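Local coordinates for uncharacterized protein (Starkeya novella, PDB 5I20) that exports a broad range of amino acids, among them threonine, methionine, lysine and glutamate, through the central cavity of an inner-membrane fold built of inverted structural repeats, at residues P66-V69 with H70-G74; F80-F83 with S84-L88; L88-P91 with A92-G95; Y99-P102 with L103-L107; E148-P151 with G152-A155. One frame throughout, in Å; residues are numbered along the deposited sequence.

Contact 1: P66-V69 with H70-G74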
loop_
_atom_site.group_PDB
_atom_site.type_symbol
_atom_site.label_atom_id
_atom_site.label_comp_id
_atom_site.label_asym_id
_atom_site.label_seq_id
_atom_site.Cartn_x
_atom_site.Cartn_y
_atom_site.Cartn_z
ATOM N N PRO A 66 13.617 0.642 -18.602
ATOM C CA PRO A 66 13.751 0.593 -17.139
ATOM C C PRO A 66 12.538 1.164 -16.406
ATOM O O PRO A 66 12.298 0.809 -15.253
ATOM C CB PRO A 66 14.994 1.452 -16.868
ATOM C CG PRO A 66 15.756 1.434 -18.137
ATOM C CD PRO A 66 14.719 1.412 -19.214
ATOM N N VAL A 67 11.791 2.040 -17.072
ATOM C CA VAL A 67 10.573 2.599 -16.499
ATOM C C VAL A 67 9.500 1.517 -16.366
ATOM O O VAL A 67 8.819 1.426 -15.343
ATOM C CB VAL A 67 10.035 3.771 -17.354
ATOM C CG1 VAL A 67 8.673 4.226 -16.852
ATOM C CG2 VAL A 67 11.024 4.926 -17.347
ATOM N N TRP A 68 9.369 0.691 -17.400
ATOM C CA TRP A 68 8.394 -0.394 -17.401
ATOM C C TRP A 68 8.785 -1.530 -16.464
ATOM O O TRP A 68 7.923 -2.171 -15.867
ATOM C CB TRP A 68 8.207 -0.940 -18.816
ATOM C CG TRP A 68 7.654 0.071 -19.753
ATOM C CD1 TRP A 68 8.323 0.718 -20.752
ATOM C CD2 TRP A 68 6.315 0.575 -19.773
ATOM N NE1 TRP A 68 7.478 1.587 -21.399
ATOM C CE2 TRP A 68 6.240 1.518 -20.817
ATOM C CE3 TRP A 68 5.171 0.316 -19.014
ATOM C CZ2 TRP A 68 5.067 2.204 -21.121
ATOM C CZ3 TRP A 68 4.007 0.996 -19.317
ATOM C CH2 TRP A 68 3.963 1.930 -20.360
ATOM N N VAL A 69 10.083 -1.790 -16.348
ATOM C CA VAL A 69 10.559 -2.821 -15.434
ATOM C C VAL A 69 10.225 -2.409 -14.005
ATOM O O VAL A 69 9.767 -3.219 -13.203
ATOM C CB VAL A 69 12.078 -3.062 -15.583
ATOM C CG1 VAL A 69 12.603 -3.906 -14.437
ATOM C CG2 VAL A 69 12.376 -3.732 -16.915
ATOM N N HIS A 70 10.436 -1.130 -13.714
ATOM C CA HIS A 70 10.152 -0.558 -12.403
ATOM C C HIS A 70 8.664 -0.616 -12.051
ATOM O O HIS A 70 8.286 -1.101 -10.986
ATOM C CB HIS A 70 10.658 0.888 -12.360
ATOM C CG HIS A 70 10.100 1.701 -11.234
ATOM N ND1 HIS A 70 9.175 2.704 -11.429
ATOM C CD2 HIS A 70 10.348 1.671 -9.903
ATOM C CE1 HIS A 70 8.871 3.252 -10.267
ATOM N NE2 HIS A 70 9.568 2.644 -9.325
ATOM N N GLY A 71 7.821 -0.130 -12.958
ATOM C CA GLY A 71 6.395 -0.044 -12.703
ATOM C C GLY A 71 5.657 -1.368 -12.727
ATOM O O GLY A 71 4.862 -1.662 -11.830
ATOM N N ILE A 72 5.906 -2.166 -13.760
ATOM C CA ILE A 72 5.259 -3.467 -13.884
ATOM C C ILE A 72 5.839 -4.441 -12.867
ATOM O O ILE A 72 5.105 -5.189 -12.222
ATOM C CB ILE A 72 5.411 -4.044 -15.305
ATOM C CG1 ILE A 72 4.807 -3.083 -16.331
ATOM C CG2 ILE A 72 4.755 -5.413 -15.404
ATOM C CD1 ILE A 72 5.060 -3.482 -17.767
ATOM N N GLY A 73 7.160 -4.424 -12.724
ATOM C CA GLY A 73 7.821 -5.256 -11.738
ATOM C C GLY A 73 7.409 -4.865 -10.333
ATOM O O GLY A 73 7.328 -5.705 -9.440
ATOM N N GLY A 74 7.138 -3.580 -10.137
ATOM C CA GLY A 74 6.732 -3.085 -8.839
ATOM C C GLY A 74 5.321 -3.501 -8.490
ATOM O O GLY A 74 5.105 -4.292 -7.568
#

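Contact 2: F80-F83 with S84-L88. With OLC ((2R)-2,3-dihydroxypropyl (9Z)-octadec-9-enoate), chain G.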
loop_
_atom_site.group_PDB
_atom_site.type_symbol
_atom_site.label_atom_id
_atom_site.label_comp_id
_atom_site.label_asym_id
_atom_site.label_seq_id
_atom_site.Cartn_x
_atom_site.Cartn_y
_atom_site.Cartn_z
ATOM N N PHE A 80 1.638 -10.345 -6.662
ATOM C CA PHE A 80 1.795 -11.781 -6.878
ATOM C C PHE A 80 2.296 -12.500 -5.630
ATOM O O PHE A 80 1.821 -13.584 -5.296
ATOM C CB PHE A 80 2.752 -12.035 -8.045
ATOM C CG PHE A 80 3.054 -13.490 -8.285
ATOM C CD1 PHE A 80 2.193 -14.272 -9.035
ATOM C CD2 PHE A 80 4.205 -14.071 -7.774
ATOM C CE1 PHE A 80 2.468 -15.609 -9.265
ATOM C CE2 PHE A 80 4.485 -15.405 -7.999
ATOM C CZ PHE A 80 3.616 -16.176 -8.746
ATOM N N PHE A 81 3.261 -11.893 -4.946
ATOM C CA PHE A 81 3.870 -12.520 -3.778
ATOM C C PHE A 81 2.971 -12.426 -2.551
ATOM O O PHE A 81 3.020 -13.285 -1.672
ATOM C CB PHE A 81 5.236 -11.896 -3.485
ATOM C CG PHE A 81 6.339 -12.432 -4.353
ATOM C CD1 PHE A 81 6.946 -13.641 -4.055
ATOM C CD2 PHE A 81 6.761 -11.734 -5.472
ATOM C CE1 PHE A 81 7.957 -14.139 -4.853
ATOM C CE2 PHE A 81 7.771 -12.227 -6.274
ATOM C CZ PHE A 81 8.369 -13.429 -5.964
ATOM N N TYR A 82 2.144 -11.391 -2.490
ATOM C CA TYR A 82 1.220 -11.262 -1.375
ATOM C C TYR A 82 0.069 -12.258 -1.514
ATOM O O TYR A 82 -0.405 -12.813 -0.522
ATOM C CB TYR A 82 0.684 -9.838 -1.268
ATOM C CG TYR A 82 -0.113 -9.616 -0.007
ATOM C CD1 TYR A 82 0.481 -9.753 1.242
ATOM C CD2 TYR A 82 -1.458 -9.280 -0.060
ATOM C CE1 TYR A 82 -0.241 -9.559 2.402
ATOM C CE2 TYR A 82 -2.190 -9.083 1.095
ATOM C CZ TYR A 82 -1.577 -9.223 2.323
ATOM O OH TYR A 82 -2.302 -9.029 3.474
ATOM N N PHE A 83 -0.371 -12.487 -2.747
ATOM C CA PHE A 83 -1.407 -13.484 -3.008
ATOM C C PHE A 83 -0.879 -14.881 -2.698
ATOM O O PHE A 83 -1.614 -15.741 -2.215
ATOM C CB PHE A 83 -1.890 -13.407 -4.459
ATOM C CG PHE A 83 -2.576 -12.117 -4.801
ATOM C CD1 PHE A 83 -3.125 -11.321 -3.805
ATOM C CD2 PHE A 83 -2.673 -11.695 -6.117
ATOM C CE1 PHE A 83 -3.756 -10.128 -4.115
ATOM C CE2 PHE A 83 -3.302 -10.505 -6.433
ATOM C CZ PHE A 83 -3.845 -9.720 -5.430
ATOM N N SER A 84 0.404 -15.094 -2.980
ATOM C CA SER A 84 1.068 -16.348 -2.654
ATOM C C SER A 84 1.177 -16.524 -1.142
ATOM O O SER A 84 1.043 -17.630 -0.628
ATOM C CB SER A 84 2.458 -16.402 -3.293
ATOM O OG SER A 84 2.374 -16.333 -4.706
ATOM N N ALA A 85 1.424 -15.426 -0.436
ATOM C CA ALA A 85 1.523 -15.457 1.018
ATOM C C ALA A 85 0.191 -15.861 1.652
ATOM O O ALA A 85 0.161 -16.599 2.636
ATOM C CB ALA A 85 1.975 -14.100 1.547
ATOM N N LEU A 86 -0.906 -15.370 1.079
ATOM C CA LEU A 86 -2.250 -15.700 1.549
ATOM C C LEU A 86 -2.581 -17.170 1.300
ATOM O O LEU A 86 -3.406 -17.762 1.997
ATOM C CB LEU A 86 -3.287 -14.806 0.866
ATOM C CG LEU A 86 -3.716 -13.511 1.565
ATOM C CD1 LEU A 86 -2.667 -13.014 2.544
ATOM C CD2 LEU A 86 -4.033 -12.436 0.534
ATOM N N LYS A 87 -1.925 -17.745 0.299
ATOM C CA LYS A 87 -2.103 -19.144 -0.062
ATOM C C LYS A 87 -1.335 -20.073 0.871
ATOM O O LYS A 87 -1.723 -21.224 1.078
ATOM C CB LYS A 87 -1.643 -19.371 -1.504
ATOM C CG LYS A 87 -2.660 -20.046 -2.401
ATOM C CD LYS A 87 -2.111 -20.214 -3.808
ATOM C CE LYS A 87 -3.075 -20.989 -4.687
ATOM N NZ LYS A 87 -3.321 -22.357 -4.155
ATOM N N LEU A 88 -0.239 -19.571 1.428
ATOM C CA LEU A 88 0.689 -20.423 2.161
ATOM C C LEU A 88 0.678 -20.161 3.662
ATOM O O LEU A 88 1.245 -20.929 4.438
ATOM C CB LEU A 88 2.105 -20.240 1.614
ATOM C CG LEU A 88 2.319 -20.687 0.168
ATOM C CD1 LEU A 88 3.749 -20.419 -0.274
ATOM C CD2 LEU A 88 1.975 -22.160 0.016
HETATM C C10 OLC G . 0.441 -0.988 -0.095
HETATM C C9 OLC G . -0.615 -0.325 -0.908
HETATM C C11 OLC G . 0.887 -2.360 -0.464
HETATM C C8 OLC G . -1.230 -1.041 -2.060
HETATM C C16 OLC G . -1.212 -5.301 3.073
HETATM C C12 OLC G . 1.339 -3.088 0.756
HETATM C C7 OLC G . -2.566 -1.585 -1.684
HETATM C C15 OLC G . -0.459 -5.813 1.890
HETATM C C13 OLC G . 1.152 -4.555 0.554
HETATM C C6 OLC G . -3.183 -2.260 -2.863
HETATM C C14 OLC G . 0.910 -5.220 1.866
HETATM C C5 OLC G . -3.467 -3.687 -2.534
HETATM C C4 OLC G . -4.429 -4.256 -3.523
HETATM C C3 OLC G . -4.865 -5.612 -3.078
HETATM C C2 OLC G . -5.975 -6.090 -3.952
#

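Contact 3: L88-P91 with A92-G95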
loop_
_atom_site.group_PDB
_atom_site.type_symbol
_atom_site.label_atom_id
_atom_site.label_comp_id
_atom_site.label_asym_id
_atom_site.label_seq_id
_atom_site.Cartn_x
_atom_site.Cartn_y
_atom_site.Cartn_z
ATOM N N LEU A 88 -0.239 -19.571 1.428
ATOM C CA LEU A 88 0.689 -20.423 2.161
ATOM C C LEU A 88 0.678 -20.161 3.662
ATOM O O LEU A 88 1.245 -20.929 4.438
ATOM C CB LEU A 88 2.105 -20.240 1.614
ATOM C CG LEU A 88 2.319 -20.687 0.168
ATOM C CD1 LEU A 88 3.749 -20.419 -0.274
ATOM C CD2 LEU A 88 1.975 -22.160 0.016
ATOM N N ALA A 89 0.024 -19.078 4.062
ATOM C CA ALA A 89 0.053 -18.637 5.450
ATOM C C ALA A 89 -1.255 -17.966 5.843
ATOM O O ALA A 89 -1.900 -17.328 5.011
ATOM C CB ALA A 89 1.226 -17.683 5.675
ATOM N N PRO A 90 -1.653 -18.117 7.115
ATOM C CA PRO A 90 -2.829 -17.410 7.635
ATOM C C PRO A 90 -2.694 -15.897 7.459
ATOM O O PRO A 90 -1.590 -15.362 7.588
ATOM C CB PRO A 90 -2.863 -17.807 9.120
ATOM C CG PRO A 90 -1.547 -18.466 9.402
ATOM C CD PRO A 90 -1.072 -19.034 8.106
ATOM N N PRO A 91 -3.813 -15.219 7.157
ATOM C CA PRO A 91 -3.857 -13.801 6.776
ATOM C C PRO A 91 -3.300 -12.848 7.827
ATOM O O PRO A 91 -2.740 -11.814 7.467
ATOM C CB PRO A 91 -5.354 -13.541 6.571
ATOM C CG PRO A 91 -5.939 -14.877 6.289
ATOM C CD PRO A 91 -5.152 -15.834 7.128
ATOM N N ALA A 92 -3.467 -13.180 9.103
ATOM C CA ALA A 92 -3.042 -12.294 10.178
ATOM C C ALA A 92 -1.525 -12.151 10.215
ATOM O O ALA A 92 -1.000 -11.043 10.323
ATOM C CB ALA A 92 -3.558 -12.797 11.513
ATOM N N GLU A 93 -0.827 -13.277 10.128
ATOM C CA GLU A 93 0.630 -13.275 10.150
ATOM C C GLU A 93 1.208 -12.805 8.818
ATOM O O GLU A 93 2.268 -12.184 8.784
ATOM C CB GLU A 93 1.162 -14.666 10.500
ATOM C CG GLU A 93 1.031 -15.011 11.974
ATOM C CD GLU A 93 0.060 -16.138 12.230
ATOM O OE1 GLU A 93 -0.943 -15.907 12.937
ATOM O OE2 GLU A 93 0.307 -17.257 11.735
ATOM N N ALA A 94 0.508 -13.097 7.728
ATOM C CA ALA A 94 0.924 -12.632 6.409
ATOM C C ALA A 94 0.826 -11.113 6.318
ATOM O O ALA A 94 1.715 -10.456 5.774
ATOM C CB ALA A 94 0.085 -13.282 5.320
ATOM N N GLY A 95 -0.257 -10.563 6.859
ATOM C CA GLY A 95 -0.472 -9.128 6.852
ATOM C C GLY A 95 0.537 -8.384 7.706
ATOM O O GLY A 95 0.983 -7.294 7.341
#

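Contact 4: Y99-P102 with L103-L107. With OLC ((2R)-2,3-dihydroxypropyl (9Z)-octadec-9-enoate), chain G.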
loop_
_atom_site.group_PDB
_atom_site.type_symbol
_atom_site.label_atom_id
_atom_site.label_comp_id
_atom_site.label_asym_id
_atom_site.label_seq_id
_atom_site.Cartn_x
_atom_site.Cartn_y
_atom_site.Cartn_z
ATOM N N TYR A 99 3.452 -5.835 6.408
ATOM C CA TYR A 99 3.410 -4.464 6.915
ATOM C C TYR A 99 4.709 -4.048 7.598
ATOM O O TYR A 99 4.738 -3.119 8.406
ATOM C CB TYR A 99 2.218 -4.266 7.855
ATOM C CG TYR A 99 1.194 -3.332 7.254
ATOM C CD1 TYR A 99 1.425 -1.964 7.202
ATOM C CD2 TYR A 99 0.014 -3.818 6.706
ATOM C CE1 TYR A 99 0.506 -1.102 6.640
ATOM C CE2 TYR A 99 -0.916 -2.961 6.140
ATOM C CZ TYR A 99 -0.663 -1.604 6.111
ATOM O OH TYR A 99 -1.579 -0.744 5.551
ATOM N N LEU A 100 5.784 -4.743 7.248
ATOM C CA LEU A 100 7.124 -4.244 7.491
ATOM C C LEU A 100 7.478 -3.187 6.450
ATOM O O LEU A 100 8.459 -2.462 6.610
ATOM C CB LEU A 100 8.149 -5.382 7.455
ATOM C CG LEU A 100 8.216 -6.261 8.702
ATOM C CD1 LEU A 100 9.048 -7.507 8.443
ATOM C CD2 LEU A 100 8.785 -5.468 9.866
ATOM N N TRP A 101 6.677 -3.089 5.390
ATOM C CA TRP A 101 7.026 -2.200 4.279
ATOM C C TRP A 101 7.106 -0.706 4.627
ATOM O O TRP A 101 7.891 0.009 4.008
ATOM C CB TRP A 101 6.070 -2.401 3.084
ATOM C CG TRP A 101 4.641 -1.911 3.203
ATOM C CD1 TRP A 101 3.544 -2.665 3.506
ATOM C CD2 TRP A 101 4.151 -0.577 2.963
ATOM N NE1 TRP A 101 2.412 -1.887 3.496
ATOM C CE2 TRP A 101 2.753 -0.604 3.163
ATOM C CE3 TRP A 101 4.758 0.634 2.616
ATOM C CZ2 TRP A 101 1.952 0.533 3.023
ATOM C CZ3 TRP A 101 3.958 1.767 2.477
ATOM C CH2 TRP A 101 2.571 1.705 2.680
ATOM N N PRO A 102 6.314 -0.219 5.601
ATOM C CA PRO A 102 6.546 1.202 5.890
ATOM C C PRO A 102 7.910 1.457 6.533
ATOM O O PRO A 102 8.552 2.457 6.212
ATOM C CB PRO A 102 5.410 1.556 6.855
ATOM C CG PRO A 102 4.337 0.564 6.548
ATOM C CD PRO A 102 5.077 -0.705 6.242
ATOM N N LEU A 103 8.344 0.563 7.417
ATOM C CA LEU A 103 9.667 0.666 8.027
ATOM C C LEU A 103 10.762 0.556 6.966
ATOM O O LEU A 103 11.769 1.258 7.023
ATOM C CB LEU A 103 9.849 -0.415 9.096
ATOM C CG LEU A 103 11.216 -0.511 9.782
ATOM C CD1 LEU A 103 11.558 0.789 10.499
ATOM C CD2 LEU A 103 11.245 -1.686 10.755
ATOM N N LEU A 104 10.549 -0.321 5.993
ATOM C CA LEU A 104 11.518 -0.538 4.927
ATOM C C LEU A 104 11.706 0.713 4.076
ATOM O O LEU A 104 12.826 1.052 3.700
ATOM C CB LEU A 104 11.090 -1.716 4.049
ATOM C CG LEU A 104 11.161 -3.093 4.709
ATOM C CD1 LEU A 104 10.692 -4.185 3.761
ATOM C CD2 LEU A 104 12.577 -3.372 5.199
ATOM N N ILE A 105 10.605 1.396 3.778
ATOM C CA ILE A 105 10.662 2.649 3.037
ATOM C C ILE A 105 11.483 3.696 3.795
ATOM O O ILE A 105 12.327 4.375 3.208
ATOM C CB ILE A 105 9.245 3.200 2.748
ATOM C CG1 ILE A 105 8.565 2.354 1.667
ATOM C CG2 ILE A 105 9.303 4.658 2.322
ATOM C CD1 ILE A 105 7.191 2.840 1.279
ATOM N N VAL A 106 11.237 3.816 5.097
ATOM C CA VAL A 106 11.990 4.747 5.931
ATOM C C VAL A 106 13.479 4.420 5.879
ATOM O O VAL A 106 14.304 5.299 5.635
ATOM C CB VAL A 106 11.510 4.727 7.399
ATOM C CG1 VAL A 106 12.416 5.590 8.268
ATOM C CG2 VAL A 106 10.066 5.196 7.499
ATOM N N LEU A 107 13.813 3.151 6.090
ATOM C CA LEU A 107 15.202 2.705 6.043
ATOM C C LEU A 107 15.815 2.869 4.646
ATOM O O LEU A 107 16.954 3.319 4.516
ATOM C CB LEU A 107 15.307 1.245 6.501
ATOM C CG LEU A 107 14.968 0.979 7.974
ATOM C CD1 LEU A 107 14.970 -0.511 8.291
ATOM C CD2 LEU A 107 15.933 1.725 8.890
HETATM C C10 OLC G . 0.441 -0.988 -0.095
HETATM C C9 OLC G . -0.615 -0.325 -0.908
HETATM C C11 OLC G . 0.887 -2.360 -0.464
HETATM C C8 OLC G . -1.230 -1.041 -2.060
HETATM C C16 OLC G . -1.212 -5.301 3.073
HETATM C C12 OLC G . 1.339 -3.088 0.756
HETATM C C7 OLC G . -2.566 -1.585 -1.684
HETATM C C15 OLC G . -0.459 -5.813 1.890
HETATM C C13 OLC G . 1.152 -4.555 0.554
HETATM C C6 OLC G . -3.183 -2.260 -2.863
HETATM C C14 OLC G . 0.910 -5.220 1.866
HETATM C C5 OLC G . -3.467 -3.687 -2.534
HETATM C C4 OLC G . -4.429 -4.256 -3.523
HETATM C C3 OLC G . -4.865 -5.612 -3.078
HETATM C C2 OLC G . -5.975 -6.090 -3.952
#

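Contact 5: E148-P151 with G152-A155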
loop_
_atom_site.group_PDB
_atom_site.type_symbol
_atom_site.label_atom_id
_atom_site.label_comp_id
_atom_site.label_asym_id
_atom_site.label_seq_id
_atom_site.Cartn_x
_atom_site.Cartn_y
_atom_site.Cartn_z
ATOM N N GLU A 148 5.431 -24.364 9.473
ATOM C CA GLU A 148 4.841 -24.834 8.223
ATOM C C GLU A 148 4.347 -23.673 7.360
ATOM O O GLU A 148 4.075 -23.848 6.176
ATOM C CB GLU A 148 3.696 -25.816 8.495
ATOM C CG GLU A 148 2.596 -25.293 9.408
ATOM C CD GLU A 148 2.879 -25.556 10.876
ATOM O OE1 GLU A 148 4.058 -25.490 11.282
ATOM O OE2 GLU A 148 1.918 -25.834 11.626
ATOM N N TYR A 149 4.243 -22.490 7.953
ATOM C CA TYR A 149 3.758 -21.318 7.233
ATOM C C TYR A 149 4.900 -20.425 6.744
ATOM O O TYR A 149 4.659 -19.380 6.142
ATOM C CB TYR A 149 2.806 -20.512 8.117
ATOM C CG TYR A 149 1.567 -21.271 8.532
ATOM C CD1 TYR A 149 0.875 -22.058 7.621
ATOM C CD2 TYR A 149 1.093 -21.210 9.838
ATOM C CE1 TYR A 149 -0.260 -22.761 7.996
ATOM C CE2 TYR A 149 -0.040 -21.910 10.224
ATOM C CZ TYR A 149 -0.711 -22.682 9.299
ATOM O OH TYR A 149 -1.836 -23.376 9.677
ATOM N N VAL A 150 6.136 -20.854 6.995
ATOM C CA VAL A 150 7.332 -20.095 6.617
ATOM C C VAL A 150 7.396 -19.698 5.129
ATOM O O VAL A 150 7.792 -18.572 4.819
ATOM C CB VAL A 150 8.622 -20.872 6.996
ATOM C CG1 VAL A 150 9.847 -20.290 6.290
ATOM C CG2 VAL A 150 8.823 -20.847 8.505
ATOM N N PRO A 151 7.006 -20.601 4.204
ATOM C CA PRO A 151 6.986 -20.133 2.811
ATOM C C PRO A 151 6.079 -18.922 2.591
ATOM O O PRO A 151 6.390 -18.072 1.756
ATOM C CB PRO A 151 6.460 -21.350 2.046
ATOM C CG PRO A 151 6.920 -22.501 2.846
ATOM C CD PRO A 151 6.797 -22.060 4.281
ATOM N N GLY A 152 4.982 -18.846 3.340
ATOM C CA GLY A 152 4.071 -17.723 3.247
ATOM C C GLY A 152 4.650 -16.452 3.836
ATOM O O GLY A 152 4.431 -15.363 3.310
ATOM N N TYR A 153 5.389 -16.589 4.931
ATOM C CA TYR A 153 6.019 -15.436 5.565
ATOM C C TYR A 153 7.067 -14.830 4.637
ATOM O O TYR A 153 7.197 -13.608 4.545
ATOM C CB TYR A 153 6.666 -15.826 6.897
ATOM C CG TYR A 153 5.749 -16.516 7.882
ATOM C CD1 TYR A 153 4.391 -16.219 7.938
ATOM C CD2 TYR A 153 6.248 -17.465 8.764
ATOM C CE1 TYR A 153 3.556 -16.856 8.849
ATOM C CE2 TYR A 153 5.426 -18.103 9.673
ATOM C CZ TYR A 153 4.084 -17.795 9.713
ATOM O OH TYR A 153 3.274 -18.439 10.621
ATOM N N LEU A 154 7.810 -15.692 3.948
ATOM C CA LEU A 154 8.838 -15.244 3.011
ATOM C C LEU A 154 8.208 -14.519 1.826
ATOM O O LEU A 154 8.689 -13.466 1.405
ATOM C CB LEU A 154 9.681 -16.428 2.529
ATOM C CG LEU A 154 10.480 -17.158 3.611
ATOM C CD1 LEU A 154 11.223 -18.352 3.028
ATOM C CD2 LEU A 154 11.445 -16.207 4.305
ATOM N N ALA A 155 7.131 -15.089 1.294
ATOM C CA ALA A 155 6.364 -14.442 0.236
ATOM C C ALA A 155 5.862 -13.083 0.713
ATOM O O ALA A 155 5.946 -12.088 -0.008
ATOM C CB ALA A 155 5.200 -15.322 -0.197
#

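Contact 1: P66-V69 with H70-G74
The side chains of W68 and I72, one helical turn apart, cross obliquely: the methyl tip of I72, CD1, comes to 4.0 Å from CE3 on the six-membered ring of W68. Both leave the backbone in the same sense, with CG of W68 (chi1 -63°) and CG1 of I72 (chi1 -59°) beside their own backbone N, and this brings the indole and the isoleucine chain together on one flank. Stretched CG1-CD1 of I72 also passes over the turn, CG1 standing 3.3 Å from W68 O, the carbonyl that accepts I72 N at 2.9 Å. H70 leans another way. Its CB lies 3.3 Å from P66 O, and the imidazole swings clear of the turn, its edge near V67 O, so that NE2 reaches the carbonyl oxygen of Y166 and the ring stacks on Y166 and F173. Glycine suits position 73, where a CB would run into V69 O, and position 74, where it would run into H70 O, while V69 O still receives G73 N at 2.9 Å. V67 faces F173, V176 and F184, and I72 packs on A187 and L191, which sets this cytoplasmic end of helix 65-88 against helix 181-199.

Contact 2: F80-F83 with S84-L88
The ring of Y82 is sandwiched: CD1 of L86 lies 3.9 Å above one face and C15 of the bound monoacylglycerol 3.6 Å above the other, both toward the rim. L86 makes a CH-pi contact, CD1 being 4.3 Å from the ring centroid and 22° off the normal, and its CD2 meets Y82 CE2 at 3.9 Å. On the F80 ring the visitor is polar, with S84 OG over one face. The edge of F83 points instead at the lipid, near its C2, and this ring also meets F33 edge-to-face. With CG of Y82 opposite its backbone N (chi1 -171°), the phenol runs toward helix 91-98, packing on A98, while L86 rests on A94. A serine suits position 84 because it can spend its hydroxyl on its own helix: S84 OG gives a bond of 2.9 Å to F80 O, which also accepts S84 N at 3.1 Å. The two donors come to that oxygen from opposite faces of the carbonyl plane. The hydroxyl is thereby satisfied inside a membrane span, and on the flank of Y82 and L86 the ring face is apolar, consistent with the acyl chain lying on it.

Contact 3: L88-P91 with A92-G95
P90 O takes the N-H of A94 at 3.1 Å, while P91 O takes that of G95 at 2.8 Å; the chain turns from extended at A89 to helical at P91. Among the side chains the pyrrolidine of P90 and the carboxylate of E93 meet, OE2 coming to 3.2 Å from CG of the ring. E93 sets out with CG beside its own backbone N, then bends at chi2 (114°), and this kink folds the carboxylate back beside the proline. OE2 also makes a weak hydrogen bond with Y153 OH, a loose link to helix 150-169. Near the start of a helix a carboxylate would probably be favoured by the helix dipole. A94 turns its small CB to 3.5 Å from P90 O, and A92 packs on R139 and F143; alanines keep this short turn slim. Proline suits both P90, the N-cap, and P91, because N-H groups there and in the first turn have no helix carbonyl four residues back to bond to, so lacking one costs nothing. Such a proline-led start is a common way to begin a helix, here after the tight periplasmic turn that joins helices 65-88 and 91-98 into a hairpin.

Contact 4: Y99-P102 with L103-L107
A broken transmembrane span restarts here, and W101 meets I105 in the first turn of the new helix, 101-108. The two side chains lie alongside, pointing the same way, and CD1 of I105 sits in the indole plane at its edge, 3.5 Å from CE3 and 3.6 Å from CZ3 of W101. The indole takes the torsion between backbone N and carbonyl carbon (chi1 71°), one that helix interiors disfavour but a first turn tolerates. One face of it receives CD of P102, 3.3 Å above the plane; the opposite face receives C10 of the lipid, and W101 NE1 is 3.2 Å from C12 of the same chain. This break, between helices 91-98 and 101-108, interrupts the transmembrane span 91-111. Proline fits at 102 since an opening turn has no use for its missing N-H. With an alanine in place of W101 the indole is gone, and the I105 tip would probably be freer to turn and the acyl chain less well held. L104 N bonds to L100 O at 3.1 Å, and L104 CG stands 3.4 Å from that oxygen. W101 O accepts I105 N and also S164 OG of helix 150-169.

Contact 5: E148-P151 with G152-A155
The phenol of Y153 folds back under the first turn of helix 150-169, and Y149 fills the space against it: the carbonyl oxygen of Y149 hangs 3.4 Å above the centre of the Y153 ring, and CB of Y149 rests 3.4 Å from CZ at the far end. Beyond that bump, Y153 OH lies at the edge of the Y149 ring, 3.6 Å from CD2, so the two aromatics meet crosswise and do not stack. CG of Y153 stands beside its own backbone N (chi1 -54°), which turns the ring back along the chain. V150 and L154 form a second, smaller ridge, lying alongside with CG1 of V150 4.0 Å from CD1 of L154; branched aliphatics suit this surface strip, which may face lipid. On the other side of the tyrosines from V150 and L154, G152 is the hollow. Having no side chain, it takes A85 CB at its carbonyl and L88 CB at its CA, so helix 65-88 can come close. The first turn tolerates P151, since no N-H is needed there. An alanine in place of Y153 would probably leave the Y149 carbonyl without the ring beneath it and A146 N without its hydroxyl partner. The polar atoms here are paired: the Y153 hydroxyl is bonded to A146 N in the preceding loop, and Y149 O accepts Y153 N at 3.1 Å and, weakly, G152 N, while the ring probably screens that oxygen from solvent.

From the N terminus, contact 1 sits at the cytoplasmic end of helix 65-88 and contact 2 at its periplasmic end, their centres about 20 Å apart. Each is a local turn, so none closes a long loop and none nests inside another. L88 passes the chain from contact 2 to contact 3, which turns it into helix 91-98, and contact 4 spans the break between helices 91-98 and 101-108. Contact 5 comes much later, at the start of helix 150-169, yet it returns to touch contacts 2 and 3 through G152, Y149 and Y153. The three periplasmic contacts thus join helices 65-88, 91-98 and 150-169, while contacts 2 and 4 share one lipid.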